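Local atomic coordinates of manganese lipoxygenase (Gaeumannomyces graminis, PDB entry 5FX8), a protein that oxidises linoleic and alpha-linolenic acids with dioxygen to 11S- and 13R-hydroperoxy fatty acids, using a catalytic manganese ion. Residues T110-A115 with L536-R541; D344-L349 with A529-S534. One frame throughout, in Å; residues are numbered along the deposited sequence.

Interaction 1: residues T110-A115 with L536-R541; sequences TAYREA and LARFNR. With NAG (2-acetamido-2-deoxy-beta-D-glucopyranose), chain K.
Tyr112 and Arg538 carry this contact between two helices, and their flat groups show how a phenol and a guanidinium can lie close together without bonding. The guanidinium passes over the outer part of the ring at a slant, the two planes 33° apart. Its NH2 comes to 3.5 Å from Tyr112 CE1, and the phenol oxygen sits 3.2 Å above the guanidinium plane, toward the rim. The gap of 3.2 Å from Tyr112 OH to Arg538 NH1 might suggest a hydrogen bond, but the angle is poor, since the oxygen lies over the guanidinium face. The arginine bends at chi3 (-79°), which brings its end round to the ring. On one face of the ring lies Arg538 CD; over the rim of the opposite face lies C6 of the N-acetylglucosamine, 4.0 Å above the plane, so the tyrosine is held between protein and sugar.

Nearer the helix axes the packing is small and apolar. Ala111 CB rests against the arginine's aliphatic stem, 3.9 Å from Arg538 CG, and meets Ala537 CB at 4.4 Å. Just past the helix, Arg541 turns back and binds with one nitrogen: NH1 donates to Arg538 O at 3.2 Å and to Asn540 O, both acceptors lying near the guanidinium plane.

Tyr112 also packs on Tyr112 of the second subunit. Helices 86-124 and 526-539 are tied directly by a hydrogen bond from Gln107 NE2 to Ala537 O, whereas the Tyr112-Arg538 pair rests on dispersion and electrostatics. The guanidinium, held through NH2 by Ser534 OG one helical turn earlier and engaged by Phe342 in a cation-pi contact, probably polarises the phenol oxygen of Tyr112.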
loop_
_atom_site.group_PDB
_atom_site.type_symbol
_atom_site.label_atom_id
_atom_site.label_comp_id
_atom_site.label_asym_id
_atom_site.label_seq_id
_atom_site.Cartn_x
_atom_site.Cartn_y
_atom_site.Cartn_z
ATOM N N THR A 110 6.635 11.584 6.529
ATOM C CA THR A 110 6.650 10.923 7.822
ATOM C C THR A 110 7.713 9.851 7.867
ATOM O O THR A 110 8.468 9.755 8.834
ATOM C CB THR A 110 5.280 10.332 8.111
ATOM O OG1 THR A 110 4.321 11.377 8.081
ATOM C CG2 THR A 110 5.274 9.650 9.454
ATOM N N ALA A 111 7.791 9.053 6.808
ATOM C CA ALA A 111 8.747 7.959 6.765
ATOM C C ALA A 111 10.184 8.469 6.818
ATOM O O ALA A 111 11.028 7.888 7.502
ATOM C CB ALA A 111 8.512 7.128 5.513
ATOM N N TYR A 112 10.479 9.558 6.109
ATOM C CA TYR A 112 11.820 10.119 6.180
ATOM C C TYR A 112 12.130 10.628 7.582
ATOM O O TYR A 112 13.215 10.373 8.119
ATOM C CB TYR A 112 11.950 11.224 5.152
ATOM C CG TYR A 112 12.226 10.694 3.787
ATOM C CD1 TYR A 112 13.080 9.634 3.616
ATOM C CD2 TYR A 112 11.639 11.256 2.666
ATOM C CE1 TYR A 112 13.341 9.140 2.380
ATOM C CE2 TYR A 112 11.897 10.768 1.424
ATOM C CZ TYR A 112 12.752 9.697 1.285
ATOM O OH TYR A 112 13.064 9.172 0.048
ATOM N N ARG A 113 11.186 11.336 8.195
ATOM C CA ARG A 113 11.387 11.796 9.563
ATOM C C ARG A 113 11.648 10.622 10.527
ATOM O O ARG A 113 12.633 10.624 11.276
ATOM C CB ARG A 113 10.181 12.627 9.972
ATOM C CG ARG A 113 10.244 13.229 11.319
ATOM C CD ARG A 113 8.851 13.599 11.736
ATOM N NE ARG A 113 8.142 14.200 10.619
ATOM C CZ ARG A 113 6.819 14.231 10.514
ATOM N NH1 ARG A 113 6.083 13.689 11.475
ATOM N NH2 ARG A 113 6.237 14.801 9.454
ATOM N N GLU A 114 10.822 9.575 10.476
ATOM C CA GLU A 114 11.021 8.446 11.378
ATOM C C GLU A 114 12.235 7.601 11.008
ATOM O O GLU A 114 12.767 6.890 11.863
ATOM C CB GLU A 114 9.750 7.576 11.421
ATOM C CG GLU A 114 8.514 8.400 11.712
ATOM C CD GLU A 114 7.309 7.612 12.193
ATOM O OE1 GLU A 114 6.831 6.734 11.464
ATOM O OE2 GLU A 114 6.814 7.877 13.304
ATOM N N ALA A 115 12.678 7.639 9.759
ATOM C CA ALA A 115 13.940 6.998 9.406
ATOM C C ALA A 115 15.113 7.769 9.976
ATOM O O ALA A 115 16.100 7.181 10.428
ATOM C CB ALA A 115 14.081 6.897 7.893
ATOM N N LEU A 536 10.291 0.511 2.387
ATOM C CA LEU A 536 9.120 -0.339 2.560
ATOM C C LEU A 536 8.044 0.387 3.373
ATOM O O LEU A 536 6.845 0.279 3.077
ATOM C CB LEU A 536 9.533 -1.672 3.189
ATOM C CG LEU A 536 10.700 -2.381 2.489
ATOM C CD1 LEU A 536 11.041 -3.731 3.072
ATOM C CD2 LEU A 536 10.362 -2.496 1.056
ATOM N N ALA A 537 8.453 1.187 4.355
ATOM C CA ALA A 537 7.479 2.027 5.029
ATOM C C ALA A 537 6.834 3.002 4.057
ATOM O O ALA A 537 5.677 3.366 4.229
ATOM C CB ALA A 537 8.127 2.783 6.189
ATOM N N ARG A 538 7.557 3.434 3.032
ATOM C CA ARG A 538 6.941 4.300 2.047
ATOM C C ARG A 538 5.979 3.564 1.121
ATOM O O ARG A 538 5.185 4.219 0.436
ATOM C CB ARG A 538 8.021 5.011 1.240
ATOM C CG ARG A 538 8.296 6.434 1.718
ATOM C CD ARG A 538 9.521 6.971 1.036
ATOM N NE ARG A 538 10.749 6.482 1.632
ATOM C CZ ARG A 538 11.810 6.164 0.923
ATOM N NH1 ARG A 538 11.760 6.273 -0.389
ATOM N NH2 ARG A 538 12.904 5.740 1.515
ATOM N N PHE A 539 6.024 2.225 1.077
ATOM C CA PHE A 539 4.962 1.500 0.367
ATOM C C PHE A 539 3.661 1.409 1.166
ATOM O O PHE A 539 2.623 1.056 0.606
ATOM C CB PHE A 539 5.418 0.097 0.001
ATOM C CG PHE A 539 6.541 0.043 -0.995
ATOM C CD1 PHE A 539 6.892 1.140 -1.737
ATOM C CD2 PHE A 539 7.240 -1.134 -1.196
ATOM C CE1 PHE A 539 7.908 1.061 -2.640
ATOM C CE2 PHE A 539 8.248 -1.210 -2.108
ATOM C CZ PHE A 539 8.575 -0.110 -2.829
ATOM N N ASN A 540 3.689 1.713 2.451
ATOM C CA ASN A 540 2.529 1.651 3.323
ATOM C C ASN A 540 1.796 2.991 3.299
ATOM O O ASN A 540 2.334 4.010 2.865
ATOM C CB ASN A 540 2.960 1.287 4.741
ATOM C CG ASN A 540 1.819 0.818 5.606
ATOM O OD1 ASN A 540 0.969 0.057 5.175
ATOM N ND2 ASN A 540 1.786 1.287 6.830
ATOM N N ARG A 541 0.537 2.967 3.734
ATOM C CA ARG A 541 -0.319 4.149 3.730
ATOM C C ARG A 541 -1.093 4.168 5.042
ATOM O O ARG A 541 -2.194 3.633 5.130
ATOM C CB ARG A 541 -1.272 4.165 2.540
ATOM C CG ARG A 541 -0.684 4.641 1.229
ATOM C CD ARG A 541 -0.328 6.122 1.249
ATOM N NE ARG A 541 0.289 6.560 0.002
ATOM C CZ ARG A 541 1.539 6.277 -0.339
ATOM N NH1 ARG A 541 2.286 5.557 0.463
ATOM N NH2 ARG A 541 2.035 6.681 -1.484
HETATM C C1 NAG K . 16.558 11.570 6.434
HETATM C C2 NAG K . 16.949 10.295 5.735
HETATM C C3 NAG K . 17.530 10.606 4.366
HETATM C C4 NAG K . 16.537 11.428 3.569
HETATM C C5 NAG K . 16.198 12.671 4.358
HETATM C C6 NAG K . 15.147 13.516 3.703
HETATM C C7 NAG K . 17.865 8.253 6.734
HETATM C C8 NAG K . 18.910 7.691 7.634
HETATM N N2 NAG K . 17.902 9.571 6.550
HETATM O O3 NAG K . 17.763 9.403 3.657
HETATM O O4 NAG K . 17.086 11.771 2.305
HETATM O O5 NAG K . 15.671 12.294 5.633
HETATM O O6 NAG K . 14.837 14.600 4.563
HETATM O O7 NAG K . 17.043 7.550 6.184
#

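Interaction 2: residues D344-L349 with A529-S534; sequences DQNFGL and AVEQVS. With NAG (2-acetamido-2-deoxy-beta-D-glucopyranose), chain K.
The end of helix 342-346 approaches helix 526-539 at Asn346 and Gln532, whose CA atoms are 6.1 Å apart, and directly afterwards Phe347 leaves helical geometry and the chain runs on as a loop. Asn346 is the main side chain on its side of this small contact. Its CG lies beside the backbone N and anti to the carbonyl carbon (chi1 -64°), so the amide is turned to the flank of the other helix. There OD1 is 3.3 Å from Glu531 O and 3.6 Å from Gln532 N. Neither approach counts as a hydrogen bond, the first being a meeting of two acceptors; the same oxygen also lies 3.7 Å from Glu531 CB. What fixes the amide is its other end, because ND2 donates to Phe342 O one turn back in its own helix.

Glu531 takes part through its backbone carbonyl and its stem, while its carboxylate goes elsewhere. The chain bends at chi2 (49°) and carries the carboxylate to the N-acetylglucosamine, where OE1 and OE2 both lie 3.1 Å from the acetyl oxygen O7; with its carbonyl oxygen facing a carboxylate, this is a contact and not a hydrogen bond. Val530 CG1 lies 4.0 Å from the methyl carbon C8 of the same sugar. Gln532 contributes little to Asn346 beyond its backbone N; its own amide is taken up by Ala498 N, His496 O and Gly491 O, which tie the helix to a region that comes before it in the chain.

The loop after Asn346 is held in turn by backbone bonds from Gly348 to Gln226 and Ala498, while the ring of Phe347 stacks on Trp343. Away from the annotated metal site, a helix terminus here abuts the side of a second helix, a local piece of helix packing in the largely helical fold of the lipoxygenase family.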
loop_
_atom_site.group_PDB
_atom_site.type_symbol
_atom_site.label_atom_id
_atom_site.label_comp_id
_atom_site.label_asym_id
_atom_site.label_seq_id
_atom_site.Cartn_x
_atom_site.Cartn_y
_atom_site.Cartn_z
ATOM N N ASP A 344 17.182 0.508 -7.325
ATOM C CA ASP A 344 18.638 0.392 -7.435
ATOM C C ASP A 344 19.313 0.700 -6.114
ATOM O O ASP A 344 20.241 0.002 -5.713
ATOM C CB ASP A 344 19.185 1.325 -8.525
ATOM C CG ASP A 344 19.056 0.746 -9.917
ATOM O OD1 ASP A 344 18.956 -0.494 -10.058
ATOM O OD2 ASP A 344 19.067 1.542 -10.878
ATOM N N GLN A 345 18.828 1.728 -5.416
ATOM C CA GLN A 345 19.398 2.116 -4.135
ATOM C C GLN A 345 19.335 0.990 -3.114
ATOM O O GLN A 345 20.214 0.893 -2.264
ATOM C CB GLN A 345 18.674 3.334 -3.574
ATOM C CG GLN A 345 18.813 4.616 -4.327
ATOM C CD GLN A 345 17.814 5.675 -3.836
ATOM O OE1 GLN A 345 17.361 5.629 -2.685
ATOM N NE2 GLN A 345 17.448 6.617 -4.716
ATOM N N ASN A 346 18.281 0.161 -3.138
ATOM C CA ASN A 346 18.074 -0.753 -2.020
ATOM C C ASN A 346 18.165 -2.232 -2.348
ATOM O O ASN A 346 18.505 -3.019 -1.474
ATOM C CB ASN A 346 16.717 -0.491 -1.381
ATOM C CG ASN A 346 16.630 0.860 -0.778
ATOM O OD1 ASN A 346 17.052 1.063 0.340
ATOM N ND2 ASN A 346 16.089 1.805 -1.519
ATOM N N PHE A 347 17.854 -2.649 -3.551
ATOM C CA PHE A 347 17.807 -4.069 -3.823
ATOM C C PHE A 347 19.091 -4.543 -4.490
ATOM O O PHE A 347 19.874 -3.755 -5.035
ATOM C CB PHE A 347 16.611 -4.403 -4.701
ATOM C CG PHE A 347 15.288 -4.304 -3.996
ATOM C CD1 PHE A 347 14.733 -3.076 -3.690
ATOM C CD2 PHE A 347 14.583 -5.443 -3.677
ATOM C CE1 PHE A 347 13.522 -3.006 -3.064
ATOM C CE2 PHE A 347 13.365 -5.375 -3.065
ATOM C CZ PHE A 347 12.830 -4.163 -2.755
ATOM N N GLY A 348 19.290 -5.863 -4.421
ATOM C CA GLY A 348 20.429 -6.578 -4.933
ATOM C C GLY A 348 20.536 -6.594 -6.438
ATOM O O GLY A 348 21.579 -6.238 -6.976
ATOM N N LEU A 349 19.482 -6.981 -7.118
ATOM C CA LEU A 349 19.436 -6.997 -8.569
ATOM C C LEU A 349 19.080 -5.619 -9.127
ATOM O O LEU A 349 18.266 -4.895 -8.544
ATOM C CB LEU A 349 18.417 -8.016 -9.052
ATOM C CG LEU A 349 18.682 -9.459 -8.648
ATOM C CD1 LEU A 349 17.853 -10.364 -9.487
ATOM C CD2 LEU A 349 20.129 -9.825 -8.808
ATOM N N ALA A 529 20.120 -0.522 6.283
ATOM C CA ALA A 529 18.977 -1.155 6.921
ATOM C C ALA A 529 17.870 -0.151 7.185
ATOM O O ALA A 529 16.689 -0.436 6.950
ATOM C CB ALA A 529 19.411 -1.804 8.226
ATOM N N VAL A 530 18.234 1.026 7.689
ATOM C CA VAL A 530 17.249 2.085 7.851
ATOM C C VAL A 530 16.668 2.468 6.505
ATOM O O VAL A 530 15.496 2.837 6.403
ATOM C CB VAL A 530 17.878 3.293 8.570
ATOM C CG1 VAL A 530 16.919 4.421 8.660
ATOM C CG2 VAL A 530 18.266 2.893 9.949
ATOM N N GLU A 531 17.461 2.366 5.450
ATOM C CA GLU A 531 16.982 2.801 4.151
ATOM C C GLU A 531 16.036 1.773 3.553
ATOM O O GLU A 531 15.094 2.127 2.826
ATOM C CB GLU A 531 18.175 3.072 3.240
ATOM C CG GLU A 531 18.148 4.409 2.526
ATOM C CD GLU A 531 17.851 5.585 3.445
ATOM O OE1 GLU A 531 18.797 6.092 4.087
ATOM O OE2 GLU A 531 16.671 6.019 3.505
ATOM N N GLN A 532 16.267 0.495 3.856
ATOM C CA GLN A 532 15.320 -0.529 3.455
ATOM C C GLN A 532 14.011 -0.353 4.210
ATOM O O GLN A 532 12.942 -0.221 3.600
ATOM C CB GLN A 532 15.920 -1.916 3.666
ATOM C CG GLN A 532 14.862 -2.997 3.796
ATOM C CD GLN A 532 15.343 -4.421 3.568
ATOM O OE1 GLN A 532 16.451 -4.676 3.102
ATOM N NE2 GLN A 532 14.492 -5.360 3.905
ATOM N N VAL A 533 14.082 -0.246 5.533
ATOM C CA VAL A 533 12.834 -0.086 6.259
ATOM C C VAL A 533 12.124 1.193 5.831
ATOM O O VAL A 533 10.900 1.245 5.817
ATOM C CB VAL A 533 13.062 -0.158 7.781
ATOM C CG1 VAL A 533 11.757 -0.079 8.501
ATOM C CG2 VAL A 533 13.670 -1.446 8.118
ATOM N N SER A 534 12.866 2.204 5.397
ATOM C CA SER A 534 12.250 3.478 5.044
ATOM C C SER A 534 11.542 3.410 3.696
ATOM O O SER A 534 10.465 3.996 3.525
ATOM C CB SER A 534 13.301 4.566 5.044
ATOM O OG SER A 534 12.723 5.803 4.675
HETATM C C1 NAG K . 16.558 11.570 6.434
HETATM C C2 NAG K . 16.949 10.295 5.735
HETATM C C3 NAG K . 17.530 10.606 4.366
HETATM C C4 NAG K . 16.537 11.428 3.569
HETATM C C5 NAG K . 16.198 12.671 4.358
HETATM C C6 NAG K . 15.147 13.516 3.703
HETATM C C7 NAG K . 17.865 8.253 6.734
HETATM C C8 NAG K . 18.910 7.691 7.634
HETATM N N2 NAG K . 17.902 9.571 6.550
HETATM O O3 NAG K . 17.763 9.403 3.657
HETATM O O4 NAG K . 17.086 11.771 2.305
HETATM O O5 NAG K . 15.671 12.294 5.633
HETATM O O6 NAG K . 14.837 14.600 4.563
HETATM O O7 NAG K . 17.043 7.550 6.184
#

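How the interactions relate
Both contacts draw on helix 526-539, from 529-534 and from 536-541, with one residue between, and their centres lie 13 Å apart. They also touch directly: Ala115 O is 3.4 Å from Val530 CG1, and Ala115 CB is 3.7 Å from Ser534 OG. The N-acetylglucosamine common to both belongs to a glycan attached to the protein itself, with Asn116 among its neighbours, and is not a binding-pocket ligand; it is also hydrogen-bonded to Tyr112 OH of the second subunit. Interaction 1 comes near the metal site: the side chain of Arg538 is about 7 Å from that of the manganese ligand Val618 and about 12 Å from the manganese ion itself.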